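Long-range contacts in ruler protein (Pseudomonas aeruginosa, PDB 5CUK), which probably serves as the molecular ruler that senses needle length in type III secretion, this chain being its C-terminal substrate-specificity domain: residues A28-L38 with V48-H56; L70-L81 with P92-Q100. All coordinates share one frame; numbering follows the deposited sequence.

Interaction 1 of 2, residues A28-L38 with V48-H56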
ATOM      1  N   ALA A  28      11.829  -3.542  -3.943  1.00 42.87           N
ATOM      2  CA  ALA A  28      11.970  -4.702  -3.077  1.00 43.48           C
ATOM      3  C   ALA A  28      12.359  -5.973  -3.841  1.00 47.44           C
ATOM      4  O   ALA A  28      12.955  -6.906  -3.278  1.00 49.07           O
ATOM      5  CB  ALA A  28      10.689  -4.928  -2.304  1.00 37.65           C
ATOM      6  N   SER A  29      12.000  -5.997  -5.120  1.00 50.03           N
ATOM      7  CA  SER A  29      12.354  -7.091  -6.003  1.00 55.00           C
ATOM      8  C   SER A  29      13.863  -7.131  -6.080  1.00 57.05           C
ATOM      9  O   SER A  29      14.493  -8.161  -5.812  1.00 62.93           O
ATOM     10  CB  SER A  29      11.730  -6.912  -7.400  1.00 48.93           C
ATOM     11  OG  SER A  29      12.649  -6.288  -8.270  1.00 54.00           O
ATOM     12  N   ALA A  30      14.454  -5.991  -6.421  1.00 53.01           N
ATOM     13  CA  ALA A  30      15.901  -5.964  -6.618  1.00 56.07           C
ATOM     14  C   ALA A  30      16.637  -5.443  -5.388  1.00 52.15           C
ATOM     15  O   ALA A  30      17.438  -4.537  -5.497  1.00 51.91           O
ATOM     16  CB  ALA A  30      16.238  -5.134  -7.829  1.00 51.41           C
ATOM     17  N   ALA A  31      16.369  -6.013  -4.218  1.00 58.09           N
ATOM     18  CA  ALA A  31      17.036  -5.571  -2.986  1.00 54.48           C
ATOM     19  C   ALA A  31      17.192  -6.705  -1.952  1.00 57.59           C
ATOM     20  O   ALA A  31      16.317  -7.577  -1.889  1.00 50.70           O
ATOM     21  CB  ALA A  31      16.275  -4.430  -2.390  1.00 51.93           C
ATOM     22  N   GLU A  32      18.261  -6.680  -1.135  1.00 57.37           N
ATOM     23  CA  GLU A  32      18.614  -7.842  -0.297  1.00 61.73           C
ATOM     24  C   GLU A  32      17.557  -8.113   0.744  1.00 56.95           C
ATOM     25  O   GLU A  32      17.286  -9.257   1.092  1.00 55.58           O
ATOM     26  CB  GLU A  32      19.948  -7.674   0.464  1.00 65.35           C
ATOM     27  CG  GLU A  32      20.271  -8.961   1.307  1.00 69.59           C
ATOM     28  CD  GLU A  32      20.791  -8.720   2.717  1.00 71.47           C
ATOM     29  OE1 GLU A  32      21.078  -7.547   3.059  1.00 72.72           O
ATOM     30  OE2 GLU A  32      20.899  -9.714   3.502  1.00 67.52           O
ATOM     31  N   SER A  33      16.962  -7.047   1.261  1.00 54.51           N
ATOM     32  CA  SER A  33      16.016  -7.204   2.355  1.00 50.34           C
ATOM     33  C   SER A  33      14.689  -7.758   1.834  1.00 50.37           C
ATOM     34  O   SER A  33      13.850  -8.185   2.630  1.00 44.57           O
ATOM     35  CB  SER A  33      15.810  -5.873   3.075  1.00 46.13           C
ATOM     36  OG  SER A  33      15.358  -4.902   2.148  1.00 44.47           O
ATOM     37  N   HIS A  34      14.516  -7.770   0.504  1.00 46.07           N
ATOM     38  CA  HIS A  34      13.246  -8.156  -0.114  1.00 44.06           C
ATOM     39  C   HIS A  34      12.141  -7.205   0.378  1.00 40.44           C
ATOM     40  O   HIS A  34      10.967  -7.564   0.430  1.00 39.23           O
ATOM     41  CB  HIS A  34      12.858  -9.602   0.223  1.00 45.13           C
ATOM     42  CG  HIS A  34      13.952 -10.595   0.001  1.00 53.22           C
ATOM     43  ND1 HIS A  34      14.414 -10.926  -1.260  1.00 53.93           N
ATOM     44  CD2 HIS A  34      14.689 -11.325   0.873  1.00 52.29           C
ATOM     45  CE1 HIS A  34      15.385 -11.813  -1.152  1.00 56.94           C
ATOM     46  NE2 HIS A  34      15.570 -12.076   0.133  1.00 57.20           N
ATOM     47  N   ALA A  35      12.526  -5.998   0.756  1.00 36.48           N
ATOM     48  CA  ALA A  35      11.575  -5.100   1.358  1.00 41.50           C
ATOM     49  C   ALA A  35      11.913  -3.687   0.932  1.00 42.32           C
ATOM     50  O   ALA A  35      13.092  -3.379   0.642  1.00 40.90           O
ATOM     51  CB  ALA A  35      11.588  -5.258   2.867  1.00 38.55           C
ATOM     52  N   ALA A  36      10.876  -2.853   0.825  1.00 32.27           N
ATOM     53  CA  ALA A  36      11.052  -1.453   0.493  1.00 35.05           C
ATOM     54  C   ALA A  36       9.986  -0.617   1.222  1.00 39.53           C
ATOM     55  O   ALA A  36       8.913  -1.115   1.574  1.00 35.02           O
ATOM     56  CB  ALA A  36      10.973  -1.255  -0.990  1.00 35.10           C
ATOM     57  N   ARG A  37      10.297   0.649   1.440  1.00 39.45           N
ATOM     58  CA  ARG A  37       9.402   1.517   2.154  1.00 39.21           C
ATOM     59  C   ARG A  37       9.661   2.941   1.729  1.00 43.10           C
ATOM     60  O   ARG A  37      10.750   3.262   1.267  1.00 40.40           O
ATOM     61  CB  ARG A  37       9.567   1.360   3.667  1.00 40.38           C
ATOM     62  CG  ARG A  37      10.737   2.107   4.243  1.00 45.97           C
ATOM     63  CD  ARG A  37      10.913   1.811   5.733  1.00 51.30           C
ATOM     64  NE  ARG A  37      10.186   2.745   6.607  1.00 59.89           N
ATOM     65  CZ  ARG A  37       9.032   2.470   7.223  1.00 62.66           C
ATOM     66  NH1 ARG A  37       8.451   1.279   7.061  1.00 55.84           N
ATOM     67  NH2 ARG A  37       8.462   3.378   8.014  1.00 62.38           N
ATOM     68  N   LEU A  38       8.634   3.781   1.860  1.00 41.38           N
ATOM     69  CA  LEU A  38       8.716   5.182   1.482  1.00 41.93           C
ATOM     70  C   LEU A  38       7.622   5.954   2.213  1.00 45.51           C
ATOM     71  O   LEU A  38       6.544   5.410   2.478  1.00 41.02           O
ATOM     72  CB  LEU A  38       8.563   5.336  -0.034  1.00 42.54           C
ATOM     73  CG  LEU A  38       8.997   6.649  -0.691  1.00 46.48           C
ATOM     74  CD1 LEU A  38      10.499   6.674  -0.895  1.00 40.16           C
ATOM     75  CD2 LEU A  38       8.264   6.890  -2.012  1.00 48.93           C
ATOM     76  N   VAL A  48       1.631   9.259   4.701  1.00 39.12           N
ATOM     77  CA  VAL A  48       1.360   7.853   4.798  1.00 36.64           C
ATOM     78  C   VAL A  48       2.718   7.094   4.576  1.00 42.52           C
ATOM     79  O   VAL A  48       3.546   7.516   3.767  1.00 42.46           O
ATOM     80  CB  VAL A  48       0.285   7.522   3.752  1.00 41.58           C
ATOM     81  CG1 VAL A  48       0.644   6.372   2.892  1.00 38.43           C
ATOM     82  CG2 VAL A  48      -1.049   7.350   4.388  1.00 41.83           C
ATOM     83  N   GLU A  49       2.969   6.023   5.323  1.00 40.24           N
ATOM     84  CA  GLU A  49       4.130   5.180   5.072  1.00 41.08           C
ATOM     85  C   GLU A  49       3.710   3.926   4.337  1.00 40.22           C
ATOM     86  O   GLU A  49       2.775   3.253   4.764  1.00 39.83           O
ATOM     87  CB  GLU A  49       4.827   4.803   6.383  1.00 44.67           C
ATOM     88  CG  GLU A  49       6.189   4.153   6.177  1.00 53.47           C
ATOM     89  CD  GLU A  49       7.270   5.159   5.719  1.00 54.22           C
ATOM     90  OE1 GLU A  49       7.056   6.398   5.839  1.00 55.53           O
ATOM     91  OE2 GLU A  49       8.319   4.695   5.231  1.00 52.48           O
ATOM     92  N   VAL A  50       4.391   3.603   3.235  1.00 37.67           N
ATOM     93  CA  VAL A  50       4.146   2.355   2.532  1.00 35.11           C
ATOM     94  C   VAL A  50       5.286   1.378   2.790  1.00 36.29           C
ATOM     95  O   VAL A  50       6.415   1.708   2.587  1.00 38.38           O
ATOM     96  CB  VAL A  50       4.017   2.574   1.028  1.00 35.80           C
ATOM     97  CG1 VAL A  50       3.769   1.254   0.326  1.00 32.69           C
ATOM     98  CG2 VAL A  50       2.890   3.530   0.746  1.00 36.64           C
ATOM     99  N   GLN A  51       4.984   0.178   3.258  1.00 36.79           N
ATOM    100  CA  GLN A  51       6.002  -0.861   3.423  1.00 37.19           C
ATOM    101  C   GLN A  51       5.567  -2.099   2.663  1.00 37.86           C
ATOM    102  O   GLN A  51       4.395  -2.481   2.735  1.00 35.62           O
ATOM    103  CB  GLN A  51       6.222  -1.194   4.915  1.00 42.08           C
ATOM    104  CG  GLN A  51       7.181  -2.378   5.176  1.00 41.22           C
ATOM    105  CD  GLN A  51       8.643  -1.941   5.158  1.00 40.92           C
ATOM    106  OE1 GLN A  51       9.051  -1.081   5.933  1.00 40.46           O
ATOM    107  NE2 GLN A  51       9.420  -2.509   4.250  1.00 36.98           N
ATOM    108  N   VAL A  52       6.477  -2.709   1.905  1.00 32.81           N
ATOM    109  CA  VAL A  52       6.143  -3.957   1.271  1.00 31.64           C
ATOM    110  C   VAL A  52       7.227  -4.964   1.663  1.00 35.70           C
ATOM    111  O   VAL A  52       8.355  -4.593   1.988  1.00 35.01           O
ATOM    112  CB  VAL A  52       6.026  -3.880  -0.280  1.00 35.75           C
ATOM    113  CG1 VAL A  52       5.439  -2.561  -0.740  1.00 34.41           C
ATOM    114  CG2 VAL A  52       7.345  -4.122  -0.944  1.00 33.13           C
ATOM    115  N   LEU A  53       6.843  -6.227   1.708  1.00 33.07           N
ATOM    116  CA  LEU A  53       7.762  -7.303   2.029  1.00 36.30           C
ATOM    117  C   LEU A  53       7.422  -8.419   1.098  1.00 37.69           C
ATOM    118  O   LEU A  53       6.320  -8.962   1.079  1.00 39.53           O
ATOM    119  CB  LEU A  53       7.671  -7.779   3.471  1.00 31.77           C
ATOM    120  CG  LEU A  53       8.624  -8.929   3.790  1.00 35.73           C
ATOM    121  CD1 LEU A  53      10.054  -8.415   3.658  1.00 38.90           C
ATOM    122  CD2 LEU A  53       8.361  -9.486   5.164  1.00 29.68           C
ATOM    123  N   HIS A  54       8.415  -8.733   0.303  1.00 41.79           N
ATOM    124  CA  HIS A  54       8.315  -9.701  -0.733  1.00 42.53           C
ATOM    125  C   HIS A  54       8.777 -11.060  -0.228  1.00 44.69           C
ATOM    126  O   HIS A  54       9.963 -11.281  -0.080  1.00 42.72           O
ATOM    127  CB  HIS A  54       9.153  -9.197  -1.887  1.00 48.25           C
ATOM    128  CG  HIS A  54       9.297 -10.172  -2.998  1.00 56.77           C
ATOM    129  ND1 HIS A  54      10.438 -10.266  -3.756  1.00 63.63           N
ATOM    130  CD2 HIS A  54       8.435 -11.102  -3.468  1.00 58.64           C
ATOM    131  CE1 HIS A  54      10.266 -11.204  -4.681  1.00 67.76           C
ATOM    132  NE2 HIS A  54       9.062 -11.722  -4.524  1.00 66.74           N
ATOM    133  N   GLY A  55       7.827 -11.950   0.041  1.00 42.02           N
ATOM    134  CA  GLY A  55       8.095 -13.280   0.588  1.00 54.94           C
ATOM    135  C   GLY A  55       7.730 -14.335  -0.474  1.00 60.08           C
ATOM    136  O   GLY A  55       7.333 -13.952  -1.597  1.00 54.29           O
ATOM    137  N   HIS A  56       7.886 -15.627  -0.204  1.00 60.52           N
ATOM    138  CA  HIS A  56       7.759 -16.531  -1.325  1.00 64.77           C
ATOM    139  C   HIS A  56       6.321 -16.896  -1.697  1.00 58.84           C
ATOM    140  O   HIS A  56       5.940 -16.822  -2.881  1.00 60.96           O
ATOM    141  CB  HIS A  56       8.585 -17.794  -1.096  1.00 71.65           C
ATOM    142  CG  HIS A  56      10.043 -17.517  -0.907  1.00 82.43           C
ATOM    143  ND1 HIS A  56      11.000 -17.799  -1.881  1.00 87.18           N
ATOM    144  CD2 HIS A  56      10.730 -16.977   0.127  1.00 85.67           C
ATOM    145  CE1 HIS A  56      12.185 -17.441  -1.448  1.00 87.36           C
ATOM    146  NE2 HIS A  56      12.056 -16.939  -0.222  1.00 89.34           N
TER

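Interaction 2 of 2, residues L70-L81 with P92-Q100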
ATOM      1  N   LEU A  70      -6.541   6.400   8.537  1.00 41.90           N
ATOM      2  CA  LEU A  70      -6.713   4.951   8.691  1.00 41.03           C
ATOM      3  C   LEU A  70      -8.162   4.555   8.485  1.00 43.86           C
ATOM      4  O   LEU A  70      -8.447   3.636   7.719  1.00 40.61           O
ATOM      5  CB  LEU A  70      -6.235   4.464  10.058  1.00 41.19           C
ATOM      6  CG  LEU A  70      -5.371   3.202   9.945  1.00 48.86           C
ATOM      7  CD1 LEU A  70      -4.553   3.269   8.669  1.00 46.29           C
ATOM      8  CD2 LEU A  70      -4.472   2.982  11.171  1.00 49.58           C
ATOM      9  N   ALA A  71      -9.076   5.275   9.145  1.00 41.07           N
ATOM     10  CA  ALA A  71     -10.475   4.920   9.083  1.00 41.96           C
ATOM     11  C   ALA A  71     -10.942   4.925   7.635  1.00 40.03           C
ATOM     12  O   ALA A  71     -11.716   4.070   7.227  1.00 44.85           O
ATOM     13  CB  ALA A  71     -11.316   5.879   9.916  1.00 44.82           C
ATOM     14  N   LEU A  72     -10.459   5.881   6.855  1.00 37.21           N
ATOM     15  CA  LEU A  72     -10.818   5.935   5.463  1.00 38.42           C
ATOM     16  C   LEU A  72     -10.241   4.738   4.716  1.00 44.06           C
ATOM     17  O   LEU A  72     -10.893   4.187   3.822  1.00 44.37           O
ATOM     18  CB  LEU A  72     -10.320   7.229   4.846  1.00 42.15           C
ATOM     19  CG  LEU A  72     -11.028   8.500   5.324  1.00 41.42           C
ATOM     20  CD1 LEU A  72     -10.387   9.703   4.680  1.00 34.52           C
ATOM     21  CD2 LEU A  72     -12.488   8.421   4.974  1.00 38.84           C
ATOM     22  N   LEU A  73      -9.029   4.322   5.081  1.00 37.73           N
ATOM     23  CA  LEU A  73      -8.429   3.175   4.392  1.00 43.55           C
ATOM     24  C   LEU A  73      -9.208   1.890   4.692  1.00 41.89           C
ATOM     25  O   LEU A  73      -9.516   1.123   3.785  1.00 39.27           O
ATOM     26  CB  LEU A  73      -6.948   3.020   4.786  1.00 40.30           C
ATOM     27  CG  LEU A  73      -6.072   4.225   4.405  1.00 36.76           C
ATOM     28  CD1 LEU A  73      -4.668   4.086   5.009  1.00 43.77           C
ATOM     29  CD2 LEU A  73      -6.003   4.362   2.899  1.00 39.43           C
ATOM     30  N   GLN A  74      -9.554   1.685   5.965  1.00 43.95           N
ATOM     31  CA  GLN A  74     -10.283   0.488   6.379  1.00 45.74           C
ATOM     32  C   GLN A  74     -11.665   0.448   5.772  1.00 48.03           C
ATOM     33  O   GLN A  74     -12.133  -0.619   5.380  1.00 50.65           O
ATOM     34  CB  GLN A  74     -10.383   0.403   7.899  1.00 47.18           C
ATOM     35  CG  GLN A  74      -9.158   0.968   8.595  1.00 49.54           C
ATOM     36  CD  GLN A  74      -8.736   0.180   9.817  1.00 58.22           C
ATOM     37  OE1 GLN A  74      -8.262  -0.948   9.693  1.00 65.40           O
ATOM     38  NE2 GLN A  74      -8.889   0.776  11.005  1.00 57.94           N
ATOM     39  N   GLN A  75     -12.315   1.613   5.673  1.00 45.74           N
ATOM     40  CA  GLN A  75     -13.623   1.669   5.018  1.00 50.63           C
ATOM     41  C   GLN A  75     -13.485   1.300   3.551  1.00 48.09           C
ATOM     42  O   GLN A  75     -14.423   0.790   2.941  1.00 49.39           O
ATOM     43  CB  GLN A  75     -14.269   3.054   5.153  1.00 46.35           C
ATOM     44  CG  GLN A  75     -14.592   3.404   6.567  1.00 47.74           C
ATOM     45  CD  GLN A  75     -15.265   4.754   6.677  1.00 58.00           C
ATOM     46  OE1 GLN A  75     -15.784   5.302   5.693  1.00 55.69           O
ATOM     47  NE2 GLN A  75     -15.226   5.324   7.878  1.00 59.35           N
ATOM     48  N   ALA A  76     -12.309   1.566   2.992  1.00 46.44           N
ATOM     49  CA  ALA A  76     -12.040   1.265   1.591  1.00 42.90           C
ATOM     50  C   ALA A  76     -11.132   0.028   1.402  1.00 46.09           C
ATOM     51  O   ALA A  76     -10.615  -0.192   0.312  1.00 44.73           O
ATOM     52  CB  ALA A  76     -11.421   2.460   0.928  1.00 41.59           C
ATOM     53  N   ARG A  77     -10.951  -0.767   2.450  1.00 48.36           N
ATOM     54  CA  ARG A  77     -10.061  -1.946   2.392  1.00 44.46           C
ATOM     55  C   ARG A  77     -10.340  -2.907   1.217  1.00 51.39           C
ATOM     56  O   ARG A  77      -9.415  -3.319   0.509  1.00 46.69           O
ATOM     57  CB  ARG A  77     -10.145  -2.710   3.707  1.00 45.77           C
ATOM     58  CG  ARG A  77      -9.752  -4.179   3.592  1.00 52.97           C
ATOM     59  CD  ARG A  77      -9.856  -4.878   4.931  1.00 55.50           C
ATOM     60  NE  ARG A  77      -8.727  -4.548   5.793  1.00 55.33           N
ATOM     61  CZ  ARG A  77      -7.535  -5.136   5.704  1.00 56.76           C
ATOM     62  NH1 ARG A  77      -7.305  -6.091   4.793  1.00 49.36           N
ATOM     63  NH2 ARG A  77      -6.564  -4.772   6.529  1.00 57.07           N
ATOM     64  N   GLY A  78     -11.607  -3.266   1.007  1.00 49.93           N
ATOM     65  CA  GLY A  78     -11.977  -4.114  -0.118  1.00 50.07           C
ATOM     66  C   GLY A  78     -11.548  -3.606  -1.495  1.00 50.59           C
ATOM     67  O   GLY A  78     -10.991  -4.363  -2.316  1.00 46.68           O
ATOM     68  N   GLU A  79     -11.814  -2.330  -1.770  1.00 45.36           N
ATOM     69  CA  GLU A  79     -11.372  -1.721  -3.035  1.00 47.42           C
ATOM     70  C   GLU A  79      -9.843  -1.676  -3.123  1.00 43.28           C
ATOM     71  O   GLU A  79      -9.245  -1.816  -4.193  1.00 43.16           O
ATOM     72  CB  GLU A  79     -11.933  -0.292  -3.197  1.00 47.04           C
ATOM     73  CG  GLU A  79     -11.304   0.503  -4.368  1.00 48.81           C
ATOM     74  CD  GLU A  79     -11.532   2.038  -4.307  1.00 51.47           C
ATOM     75  OE1 GLU A  79     -11.568   2.665  -5.386  1.00 53.59           O
ATOM     76  OE2 GLU A  79     -11.663   2.630  -3.204  1.00 48.62           O
ATOM     77  N   LEU A  80      -9.210  -1.427  -1.992  1.00 38.18           N
ATOM     78  CA  LEU A  80      -7.781  -1.232  -2.029  1.00 45.97           C
ATOM     79  C   LEU A  80      -7.063  -2.585  -2.310  1.00 42.47           C
ATOM     80  O   LEU A  80      -6.280  -2.675  -3.253  1.00 43.32           O
ATOM     81  CB  LEU A  80      -7.303  -0.587  -0.728  1.00 43.33           C
ATOM     82  CG  LEU A  80      -5.869  -0.105  -0.909  1.00 49.19           C
ATOM     83  CD1 LEU A  80      -5.781   0.786  -2.143  1.00 49.25           C
ATOM     84  CD2 LEU A  80      -5.380   0.611   0.342  1.00 50.20           C
ATOM     85  N   LEU A  81      -7.363  -3.618  -1.517  1.00 42.74           N
ATOM     86  CA  LEU A  81      -6.873  -4.976  -1.756  1.00 42.45           C
ATOM     87  C   LEU A  81      -6.969  -5.362  -3.225  1.00 42.59           C
ATOM     88  O   LEU A  81      -6.026  -5.864  -3.850  1.00 45.96           O
ATOM     89  CB  LEU A  81      -7.678  -5.967  -0.916  1.00 41.56           C
ATOM     90  CG  LEU A  81      -7.315  -7.446  -1.123  1.00 48.09           C
ATOM     91  CD1 LEU A  81      -5.844  -7.655  -0.939  1.00 42.52           C
ATOM     92  CD2 LEU A  81      -8.074  -8.370  -0.175  1.00 50.80           C
ATOM     93  N   PRO A  92      -0.353 -13.877  -4.294  1.00 43.18           N
ATOM     94  CA  PRO A  92      -1.386 -13.331  -3.417  1.00 36.25           C
ATOM     95  C   PRO A  92      -0.870 -12.112  -2.663  1.00 40.57           C
ATOM     96  O   PRO A  92       0.267 -12.112  -2.175  1.00 35.81           O
ATOM     97  CB  PRO A  92      -1.677 -14.487  -2.456  1.00 41.05           C
ATOM     98  CG  PRO A  92      -1.391 -15.694  -3.249  1.00 41.18           C
ATOM     99  CD  PRO A  92      -0.183 -15.326  -4.089  1.00 39.85           C
ATOM    100  N   VAL A  93      -1.696 -11.068  -2.592  1.00 37.04           N
ATOM    101  CA  VAL A  93      -1.347  -9.864  -1.853  1.00 35.45           C
ATOM    102  C   VAL A  93      -1.962  -9.944  -0.453  1.00 33.98           C
ATOM    103  O   VAL A  93      -3.083 -10.387  -0.299  1.00 37.16           O
ATOM    104  CB  VAL A  93      -1.831  -8.576  -2.589  1.00 38.59           C
ATOM    105  CG1 VAL A  93      -2.133  -7.454  -1.593  1.00 36.02           C
ATOM    106  CG2 VAL A  93      -0.796  -8.141  -3.642  1.00 37.01           C
ATOM    107  N   GLN A  94      -1.223  -9.533   0.564  1.00 32.31           N
ATOM    108  CA  GLN A  94      -1.772  -9.444   1.898  1.00 34.27           C
ATOM    109  C   GLN A  94      -1.640  -8.002   2.353  1.00 35.85           C
ATOM    110  O   GLN A  94      -0.531  -7.471   2.458  1.00 37.44           O
ATOM    111  CB  GLN A  94      -1.072 -10.402   2.843  1.00 38.91           C
ATOM    112  CG  GLN A  94      -1.014 -11.833   2.272  1.00 49.17           C
ATOM    113  CD  GLN A  94      -0.562 -12.892   3.288  1.00 53.03           C
ATOM    114  OE1 GLN A  94      -0.378 -12.597   4.477  1.00 58.31           O
ATOM    115  NE2 GLN A  94      -0.410 -14.133   2.821  1.00 51.13           N
ATOM    116  N   LEU A  95      -2.793  -7.376   2.583  1.00 35.66           N
ATOM    117  CA  LEU A  95      -2.910  -5.956   2.902  1.00 34.11           C
ATOM    118  C   LEU A  95      -3.179  -5.742   4.371  1.00 35.63           C
ATOM    119  O   LEU A  95      -4.093  -6.324   4.921  1.00 39.32           O
ATOM    120  CB  LEU A  95      -4.039  -5.315   2.090  1.00 34.14           C
ATOM    121  CG  LEU A  95      -4.319  -3.855   2.433  1.00 36.11           C
ATOM    122  CD1 LEU A  95      -3.128  -2.998   2.062  1.00 33.59           C
ATOM    123  CD2 LEU A  95      -5.597  -3.346   1.753  1.00 38.05           C
ATOM    124  N   THR A  96      -2.367  -4.916   5.010  1.00 33.15           N
ATOM    125  CA  THR A  96      -2.580  -4.579   6.403  1.00 41.65           C
ATOM    126  C   THR A  96      -2.413  -3.061   6.658  1.00 40.96           C
ATOM    127  O   THR A  96      -1.773  -2.352   5.861  1.00 36.51           O
ATOM    128  CB  THR A  96      -1.611  -5.345   7.303  1.00 40.60           C
ATOM    129  OG1 THR A  96      -0.280  -5.043   6.893  1.00 42.99           O
ATOM    130  CG2 THR A  96      -1.821  -6.854   7.176  1.00 42.46           C
ATOM    131  N   PHE A  97      -2.981  -2.586   7.771  1.00 42.18           N
ATOM    132  CA  PHE A  97      -2.905  -1.179   8.173  1.00 40.01           C
ATOM    133  C   PHE A  97      -2.272  -0.992   9.552  1.00 43.72           C
ATOM    134  O   PHE A  97      -2.417  -1.823  10.440  1.00 47.63           O
ATOM    135  CB  PHE A  97      -4.294  -0.553   8.137  1.00 42.19           C
ATOM    136  CG  PHE A  97      -4.940  -0.653   6.811  1.00 42.80           C
ATOM    137  CD1 PHE A  97      -4.466   0.089   5.745  1.00 41.68           C
ATOM    138  CD2 PHE A  97      -5.998  -1.519   6.602  1.00 46.99           C
ATOM    139  CE1 PHE A  97      -5.035  -0.026   4.487  1.00 41.17           C
ATOM    140  CE2 PHE A  97      -6.573  -1.634   5.348  1.00 47.60           C
ATOM    141  CZ  PHE A  97      -6.089  -0.885   4.291  1.00 42.96           C
ATOM    142  N   ASN A  98      -1.553   0.109   9.710  1.00 40.55           N
ATOM    143  CA  ASN A  98      -0.753   0.377  10.900  1.00 46.83           C
ATOM    144  C   ASN A  98      -0.959   1.839  11.286  1.00 51.69           C
ATOM    145  O   ASN A  98      -1.327   2.652  10.432  1.00 46.20           O
ATOM    146  CB  ASN A  98       0.724   0.098  10.603  1.00 49.18           C
ATOM    147  CG  ASN A  98       1.569  -0.139  11.853  1.00 54.65           C
ATOM    148  OD1 ASN A  98       1.147  -0.821  12.789  1.00 54.42           O
ATOM    149  ND2 ASN A  98       2.789   0.421  11.856  1.00 53.07           N
ATOM    150  N   GLN A  99      -0.699   2.196  12.543  1.00 55.30           N
ATOM    151  CA  GLN A  99      -0.767   3.594  12.938  1.00 53.39           C
ATOM    152  C   GLN A  99       0.597   4.268  12.846  1.00 53.95           C
ATOM    153  O   GLN A  99       1.619   3.658  13.101  1.00 56.38           O
ATOM    154  CB  GLN A  99      -1.349   3.743  14.341  1.00 58.15           C
ATOM    155  CG  GLN A  99      -2.270   4.962  14.425  1.00 59.76           C
ATOM    156  CD  GLN A  99      -2.643   5.345  15.854  1.00 68.90           C
ATOM    157  OE1 GLN A  99      -3.253   4.557  16.585  1.00 73.38           O
ATOM    158  NE2 GLN A  99      -2.316   6.576  16.244  1.00 71.53           N
ATOM    159  N   GLN A 100       0.595   5.545  12.469  1.00 58.03           N
ATOM    160  CA  GLN A 100       1.828   6.232  12.087  1.00 62.03           C
ATOM    161  C   GLN A 100       2.965   6.071  13.102  1.00 59.20           C
ATOM    162  O   GLN A 100       3.959   5.374  12.838  1.00 64.99           O
ATOM    163  CB  GLN A 100       1.531   7.720  11.855  1.00 63.90           C
ATOM    164  CG  GLN A 100       2.621   8.477  11.080  1.00 64.84           C
ATOM    165  CD  GLN A 100       2.956   7.843   9.720  1.00 63.89           C
ATOM    166  OE1 GLN A 100       3.717   6.860   9.635  1.00 64.36           O
ATOM    167  NE2 GLN A 100       2.392   8.411   8.650  1.00 55.16           N
TER

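Interaction 1 of 2, residues A28-L38 with V48-H56
Arg37, on strand 35-42, meets Glu49 and Gln51 of strand 46-54 above the sheet. Arg37 CB lies 3.4 Å from Val50 O and equally near Gln51 OE1. CG stands between the backbone N and the carbonyl carbon (chi1 80°), and the chain rises off the sheet, where the side chains of Glu49 and Gln51 lean over to it. CG has Glu49 OE2 as its nearest neighbour; Arg37 CD passes 3.4 Å from Gln51 OE1. After a bend at chi3, Arg37 NE comes 3.0 Å from Glu49 OE2, a salt bridge by charge alone, the oxygen sitting well out of the guanidinium plane. NH2 lies against Glu49 CG, which covers one face of the group, and OE2. Arg37 NH1 donates to Gln51 OE1 at 2.7 Å, near the guanidinium plane. A long arginine can thus serve carboxylate and amide together. Gln51 NE2 in turn donates to Val52 O, which Ala36 N reaches from the opposite face. Below, Ala36, Val50 and Val52 pack against helix 11-29, Val52 CG2 meeting Ala28 CB at 3.7 Å. Paired backbone bonds complete an antiparallel beta hairpin, one face of mixed character, bearing Arg37 and Gln51 beside Ala35 and Leu53, the other covered by helix 11-29.

Interaction 2 of 2, residues L70-L81 with P92-Q100
Phe97 of strand 93-99 and Arg77 of helix 77-87 are turned almost perpendicular, their ring and guanidinium planes 80° apart. Arg77 NE lies at the ring's edge, whereas Phe97 CE2 sits over one face of the guanidinium, 3.6 Å from Arg77 CZ. The arginine starts with CG anti to its backbone nitrogen (chi1 157°) and bends at chi3, which brings its head down to the strand. There Arg77 NH1 donates to Leu95 O at 3.2 Å from above the carbonyl plane, and NH2 adds a weak second bond to the same oxygen. Arginine suits this border because its aliphatic stem and flat head can lie beside an aromatic ring while its N-H groups bind backbone oxygen.

Leu73 crosses Phe97 obliquely, Leu73 CB 3.6 Å from Phe97 CE1, and Leu80 CD2 lies at the ring's edge. Leu70 runs past Phe97 in the opposite sense, Leu70 CD1 3.9 Å from Phe97 CB. Farther along, Leu95 sends CD2 to the backbone of Leu81, and Leu81 slides past Val93, Leu81 CD1 to Val93 CG1 3.8 Å. Val93, Leu95 and Phe97 alternate along the strand, so all three face the helices, and Gln94 and Thr96 point away; branched and aromatic residues therefore fill the inner side. Strand 59-65, the two helices and strand 93-99 form a beta-alpha-beta crossover between adjacent parallel strands, within a two-layer alpha/beta fold.

How the interactions relate
From the N terminus, helix 11-29 leads through a turn into strand 35-42, and interaction 1 closes the short hairpin loop back to strand 46-54. The chain continues through strand 59-65 and helices 67-75 and 77-87 before interaction 2 closes a second loop at strand 93-99. The two closures follow in series, neither nesting nor crossing. They meet one four-stranded sheet, with strands 35-42 and 93-99 at its outer edges, and their centres lie about 17 Å apart on opposite sides of the chain's centre. Strand 59-65 joins them, pairing antiparallel with 46-54 and parallel with 93-99; Gln100 also packs on Val48 and Glu49. Leu80 meets helix 11-29, linking the helical layer.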